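Local coordinates for UPF0749 protein MT1873 (Mycobacterium tuberculosis, PDB 3GMG) that is of unknown function but belongs to the UPF0749 (DUF881) family and is probably membrane-associated, this chain being the C-terminal part of the whole protein, at residues Thr41-Gly46 / Ser101-Ile106; Ala66-Ile71 / Leu107-Pro112. All blocks are in the same frame, centred on the assembly; numbering follows the deposited sequence.

Contact 1 (Thr41-Gly46 / Ser101-Ile106)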
loop_
_atom_site.group_PDB
_atom_site.type_symbol
_atom_site.label_atom_id
_atom_site.label_comp_id
_atom_site.label_asym_id
_atom_site.label_seq_id
_atom_site.Cartn_x
_atom_site.Cartn_y
_atom_site.Cartn_z
ATOM N N THR A 41 -7.314 7.031 -21.567
ATOM C CA THR A 41 -8.705 7.484 -21.530
ATOM C C THR A 41 -9.623 6.268 -21.498
ATOM O O THR A 41 -9.435 5.328 -22.271
ATOM C CB THR A 41 -9.033 8.321 -22.739
ATOM O OG1 THR A 41 -8.122 9.417 -22.814
ATOM C CG2 THR A 41 -10.461 8.827 -22.652
ATOM N N ILE A 42 -10.595 6.276 -20.589
ATOM C CA ILE A 42 -11.603 5.223 -20.517
ATOM C C ILE A 42 -12.977 5.856 -20.727
ATOM O O ILE A 42 -13.424 6.671 -19.900
ATOM C CB ILE A 42 -11.588 4.485 -19.161
ATOM C CG1 ILE A 42 -10.254 3.760 -18.984
ATOM C CG2 ILE A 42 -12.730 3.464 -19.125
ATOM C CD1 ILE A 42 -10.079 3.050 -17.661
ATOM N N ASP A 43 -13.594 5.525 -21.853
ATOM C CA ASP A 43 -14.977 5.905 -22.106
ATOM C C ASP A 43 -15.854 4.739 -21.681
ATOM O O ASP A 43 -15.601 3.584 -22.059
ATOM C CB ASP A 43 -15.187 6.241 -23.579
ATOM C CG ASP A 43 -16.499 6.984 -23.824
ATOM O OD1 ASP A 43 -16.690 8.091 -23.260
ATOM O OD2 ASP A 43 -17.318 6.476 -24.597
ATOM N N ASP A 44 -16.880 5.046 -20.892
ATOM C CA ASP A 44 -17.741 4.034 -20.281
ATOM C C ASP A 44 -19.204 4.447 -20.456
ATOM O O ASP A 44 -19.841 4.895 -19.496
ATOM C CB ASP A 44 -17.403 3.895 -18.804
ATOM C CG ASP A 44 -18.159 2.770 -18.119
ATOM O OD1 ASP A 44 -18.680 1.874 -18.821
ATOM O OD2 ASP A 44 -18.219 2.779 -16.882
ATOM N N PRO A 45 -19.725 4.282 -21.675
ATOM C CA PRO A 45 -21.084 4.767 -21.973
ATOM C C PRO A 45 -22.244 3.993 -21.335
ATOM O O PRO A 45 -23.373 4.514 -21.319
ATOM C CB PRO A 45 -21.141 4.670 -23.492
ATOM C CG PRO A 45 -20.245 3.535 -23.811
ATOM C CD PRO A 45 -19.087 3.716 -22.877
ATOM N N GLY A 46 -22.004 2.794 -20.809
ATOM C CA GLY A 46 -23.073 1.989 -20.199
ATOM C C GLY A 46 -23.845 2.703 -19.101
ATOM O O GLY A 46 -25.065 2.925 -19.237
ATOM N N SER A 101 -16.839 10.174 -12.114
ATOM C CA SER A 101 -17.745 9.626 -13.116
ATOM C C SER A 101 -17.107 9.655 -14.490
ATOM O O SER A 101 -16.286 10.527 -14.777
ATOM C CB SER A 101 -19.048 10.424 -13.129
ATOM O OG SER A 101 -19.671 10.273 -11.871
ATOM N N PRO A 102 -17.463 8.698 -15.356
ATOM C CA PRO A 102 -16.765 8.626 -16.644
ATOM C C PRO A 102 -17.141 9.761 -17.603
ATOM O O PRO A 102 -18.226 10.374 -17.455
ATOM C CB PRO A 102 -17.174 7.262 -17.208
ATOM C CG PRO A 102 -18.495 6.989 -16.541
ATOM C CD PRO A 102 -18.451 7.614 -15.190
ATOM N N PRO A 103 -16.282 10.054 -18.588
ATOM C CA PRO A 103 -15.038 9.323 -18.883
ATOM C C PRO A 103 -13.922 9.625 -17.894
ATOM O O PRO A 103 -13.924 10.667 -17.247
ATOM C CB PRO A 103 -14.672 9.796 -20.294
ATOM C CG PRO A 103 -15.294 11.146 -20.416
ATOM C CD PRO A 103 -16.554 11.097 -19.592
ATOM N N TYR A 104 -12.999 8.674 -17.770
ATOM C CA TYR A 104 -11.859 8.809 -16.872
ATOM C C TYR A 104 -10.577 9.020 -17.671
ATOM O O TYR A 104 -10.457 8.541 -18.796
ATOM C CB TYR A 104 -11.690 7.543 -16.014
ATOM C CG TYR A 104 -12.958 7.047 -15.320
ATOM C CD1 TYR A 104 -13.566 5.859 -15.699
ATOM C CD2 TYR A 104 -13.509 7.751 -14.267
ATOM C CE1 TYR A 104 -14.717 5.404 -15.063
ATOM C CE2 TYR A 104 -14.648 7.312 -13.628
ATOM C CZ TYR A 104 -15.250 6.160 -14.028
ATOM O OH TYR A 104 -16.384 5.728 -13.355
ATOM N N SER A 105 -9.619 9.699 -17.052
ATOM C CA SER A 105 -8.272 9.872 -17.629
ATOM C C SER A 105 -7.280 9.453 -16.569
ATOM O O SER A 105 -7.351 9.921 -15.436
ATOM C CB SER A 105 -8.049 11.344 -18.017
ATOM O OG SER A 105 -6.909 11.506 -18.860
ATOM N N ILE A 106 -6.370 8.552 -16.918
ATOM C CA ILE A 106 -5.342 8.116 -15.980
ATOM C C ILE A 106 -4.000 8.524 -16.543
ATOM O O ILE A 106 -3.686 8.187 -17.677
ATOM C CB ILE A 106 -5.377 6.601 -15.709
ATOM C CG1 ILE A 106 -6.770 6.179 -15.200
ATOM C CG2 ILE A 106 -4.286 6.214 -14.715
ATOM C CD1 ILE A 106 -7.703 5.673 -16.292
HETATM O O HOH W 1 -8.135 11.604 -21.334
HETATM O O HOH W 2 -17.632 3.567 -14.279
#

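Contact 2 (Ala66-Ile71 / Leu107-Pro112)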
loop_
_atom_site.group_PDB
_atom_site.type_symbol
_atom_site.label_atom_id
_atom_site.label_comp_id
_atom_site.label_asym_id
_atom_site.label_seq_id
_atom_site.Cartn_x
_atom_site.Cartn_y
_atom_site.Cartn_z
ATOM N N ALA A 66 5.313 2.197 -13.214
ATOM C CA ALA A 66 4.845 3.545 -12.995
ATOM C C ALA A 66 5.346 4.145 -11.706
ATOM O O ALA A 66 5.255 3.513 -10.641
ATOM C CB ALA A 66 3.303 3.614 -13.032
ATOM N N GLU A 67 5.860 5.359 -11.782
ATOM C CA GLU A 67 6.430 6.070 -10.632
ATOM C C GLU A 67 5.525 7.151 -10.044
ATOM O O GLU A 67 5.786 7.682 -8.956
ATOM C CB GLU A 67 7.801 6.651 -11.020
ATOM C CG GLU A 67 8.761 5.532 -11.417
ATOM C CD GLU A 67 10.128 6.006 -11.866
ATOM O OE1 GLU A 67 10.294 7.219 -12.085
ATOM O OE2 GLU A 67 11.052 5.149 -11.967
ATOM N N ALA A 68 4.464 7.513 -10.780
ATOM C CA ALA A 68 3.456 8.422 -10.305
ATOM C C ALA A 68 2.222 8.126 -11.127
ATOM O O ALA A 68 2.324 7.840 -12.316
ATOM C CB ALA A 68 3.895 9.892 -10.475
ATOM N N ILE A 69 1.054 8.160 -10.480
ATOM C CA ILE A 69 -0.227 7.898 -11.137
ATOM C C ILE A 69 -1.255 8.886 -10.618
ATOM O O ILE A 69 -1.332 9.144 -9.411
ATOM C CB ILE A 69 -0.731 6.446 -10.895
ATOM C CG1 ILE A 69 0.302 5.428 -11.385
ATOM C CG2 ILE A 69 -2.075 6.179 -11.612
ATOM C CD1 ILE A 69 -0.057 3.978 -11.003
ATOM N N GLN A 70 -2.043 9.441 -11.538
ATOM C CA GLN A 70 -3.149 10.324 -11.195
ATOM C C GLN A 70 -4.388 9.869 -11.938
ATOM O O GLN A 70 -4.330 9.546 -13.111
ATOM C CB GLN A 70 -2.791 11.745 -11.616
ATOM C CG GLN A 70 -3.820 12.801 -11.307
ATOM C CD GLN A 70 -3.288 14.188 -11.545
ATOM O OE1 GLN A 70 -2.173 14.540 -11.131
ATOM N NE2 GLN A 70 -4.105 15.015 -12.176
ATOM N N ILE A 71 -5.529 9.839 -11.249
ATOM C CA ILE A 71 -6.810 9.497 -11.883
ATOM C C ILE A 71 -7.675 10.750 -11.926
ATOM O O ILE A 71 -7.898 11.357 -10.891
ATOM C CB ILE A 71 -7.525 8.384 -11.117
ATOM C CG1 ILE A 71 -6.641 7.134 -11.083
ATOM C CG2 ILE A 71 -8.879 8.061 -11.764
ATOM C CD1 ILE A 71 -7.143 6.038 -10.175
ATOM N N LEU A 107 -3.231 9.255 -15.752
ATOM C CA LEU A 107 -1.887 9.714 -16.131
ATOM C C LEU A 107 -0.886 8.891 -15.358
ATOM O O LEU A 107 -1.040 8.687 -14.165
ATOM C CB LEU A 107 -1.699 11.181 -15.781
ATOM C CG LEU A 107 -2.740 12.155 -16.327
ATOM C CD1 LEU A 107 -2.560 13.522 -15.708
ATOM C CD2 LEU A 107 -2.572 12.276 -17.836
ATOM N N ALA A 108 0.127 8.385 -16.032
ATOM C CA ALA A 108 1.173 7.592 -15.371
ATOM C C ALA A 108 2.530 7.945 -15.954
ATOM O O ALA A 108 2.680 8.042 -17.169
ATOM C CB ALA A 108 0.929 6.141 -15.527
ATOM N N ILE A 109 3.498 8.131 -15.075
ATOM C CA ILE A 109 4.877 8.439 -15.448
ATOM C C ILE A 109 5.699 7.173 -15.361
ATOM O O ILE A 109 5.680 6.488 -14.333
ATOM C CB ILE A 109 5.461 9.542 -14.571
ATOM C CG1 ILE A 109 4.783 10.895 -14.865
ATOM C CG2 ILE A 109 6.984 9.684 -14.798
ATOM C CD1 ILE A 109 5.044 11.978 -13.841
ATOM N N GLY A 110 6.390 6.850 -16.440
ATOM C CA GLY A 110 7.193 5.618 -16.546
ATOM C C GLY A 110 7.650 5.424 -17.975
ATOM O O GLY A 110 7.478 6.322 -18.796
ATOM N N ASP A 111 8.211 4.261 -18.308
ATOM C CA ASP A 111 8.606 3.984 -19.693
ATOM C C ASP A 111 7.350 3.823 -20.559
ATOM O O ASP A 111 6.589 2.866 -20.385
ATOM C CB ASP A 111 9.481 2.729 -19.798
ATOM C CG ASP A 111 9.901 2.459 -21.206
ATOM O OD1 ASP A 111 10.577 3.341 -21.772
ATOM O OD2 ASP A 111 9.503 1.411 -21.764
ATOM N N PRO A 112 7.127 4.750 -21.508
ATOM C CA PRO A 112 5.834 4.702 -22.227
ATOM C C PRO A 112 5.521 3.385 -22.965
ATOM O O PRO A 112 4.409 2.881 -22.862
ATOM C CB PRO A 112 5.911 5.926 -23.171
ATOM C CG PRO A 112 6.841 6.820 -22.546
ATOM C CD PRO A 112 7.892 5.942 -21.907
#

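Contact 1 (Thr41-Gly46 / Ser101-Ile106)
Ile42 turns CG1 away from its own carbonyl carbon (chi1 -64°) and runs straight on to CD1, while Ile106 bends at its second torsion (chi2 95°); the two CD1 methyls meet at 3.8 Å, the side chains crossing at a slant. Tyr104 lies on the same face of the sheet, and CB of Ile42 comes to the edge of its ring, 4.2 Å from CD1. One ring face carries Pro102, whose CA stands above the centre, and the peptide joining Pro102 to Pro103 is cis. Helix 51-63 packs on the sheet face of Ile42, Tyr104 and Ile106, with Val57 on Ile42 and Met54 on Tyr104. Between the antiparallel strand ends, Ile42 N gives a hydrogen bond to Tyr104 O (2.9 Å) and Tyr104 N one to Ile42 O (3.0 Å). On the other face a water links Thr41 OG1 to Ser105 OG. Past the strand, CB of Asp44 packs on CB of Pro102 at 3.7 Å. The Asp44 carboxylate extends to a second water, which donates to Asp44 OD2 (2.8 Å) and accepts from Tyr104 OH (2.7 Å). OD1 and OD2 also receive the backbone N-H groups of Gly48 and Val49, respectively. With three donors on its two oxygens, Asp44 is probably ionised, and its water ties the turn after strand 37-43 to the tyrosine hydroxyl.

Contact 2 (Ala66-Ile71 / Leu107-Pro112)
Leu107 and Gln70 form a hydrogen-bonded antiparallel pair inside the five-stranded sheet, their side chains lying side by side and pointing the same way. Gln70, with CG anti to the backbone N (chi1 -179°) and the chain extended beyond, brings NE2 to 4.1 Å from CD1 of Leu107; its amide is held by Asn72 through NE2 and by Ala148 N through OE1. Farther along this face CD1 of Ile109 reaches over to CB of Ala68 (4.1 Å), and Val146 of strand 143-146 packs on both. The other face carries Ile69 and Ala108, and Ala66 in the preceding loop comes up to Ala108: CB of Ala108 meets CG1 of Ile69 at 4.2 Å and CB of Ala66 at 4.3 Å, with Leu61 of helix 51-63 against Ile69 and Ala66. Glu67 instead extends to the second subunit, where its carboxylate accepts the backbone N-H groups of Gln156, Tyr157 and Ala158 of that chain, so the loop at Glu67 is also part of the interface between the two subunits. Ala68 N is buried with no hydrogen-bond partner in the model. Ile109 O takes a nearly straight bond from Glu67 N (2.8 Å, 172° at the hydrogen).

From the N terminus, strand 37-43 leads through residues 41-46 into helix 51-63, which returns the chain to 66-71; after strand 77-79 and a small three-stranded sheet, strand 104-109 comes back between the two earlier strands. Contact 1 closes the longer loop, with 54 residues between its segments, and contact 2 a shorter one of 35. Their segments alternate along the chain, so the loops cross. Both antiparallel to 104-109, strands 37-43 and 68-72 run parallel to each other on its two sides, a split beta-alpha-beta arrangement with strand 104-109 inserted between them. The contact centres are about 17 Å apart, and the contacts touch where Ile106 CG2 meets Ile69 CG2 at 3.8 Å.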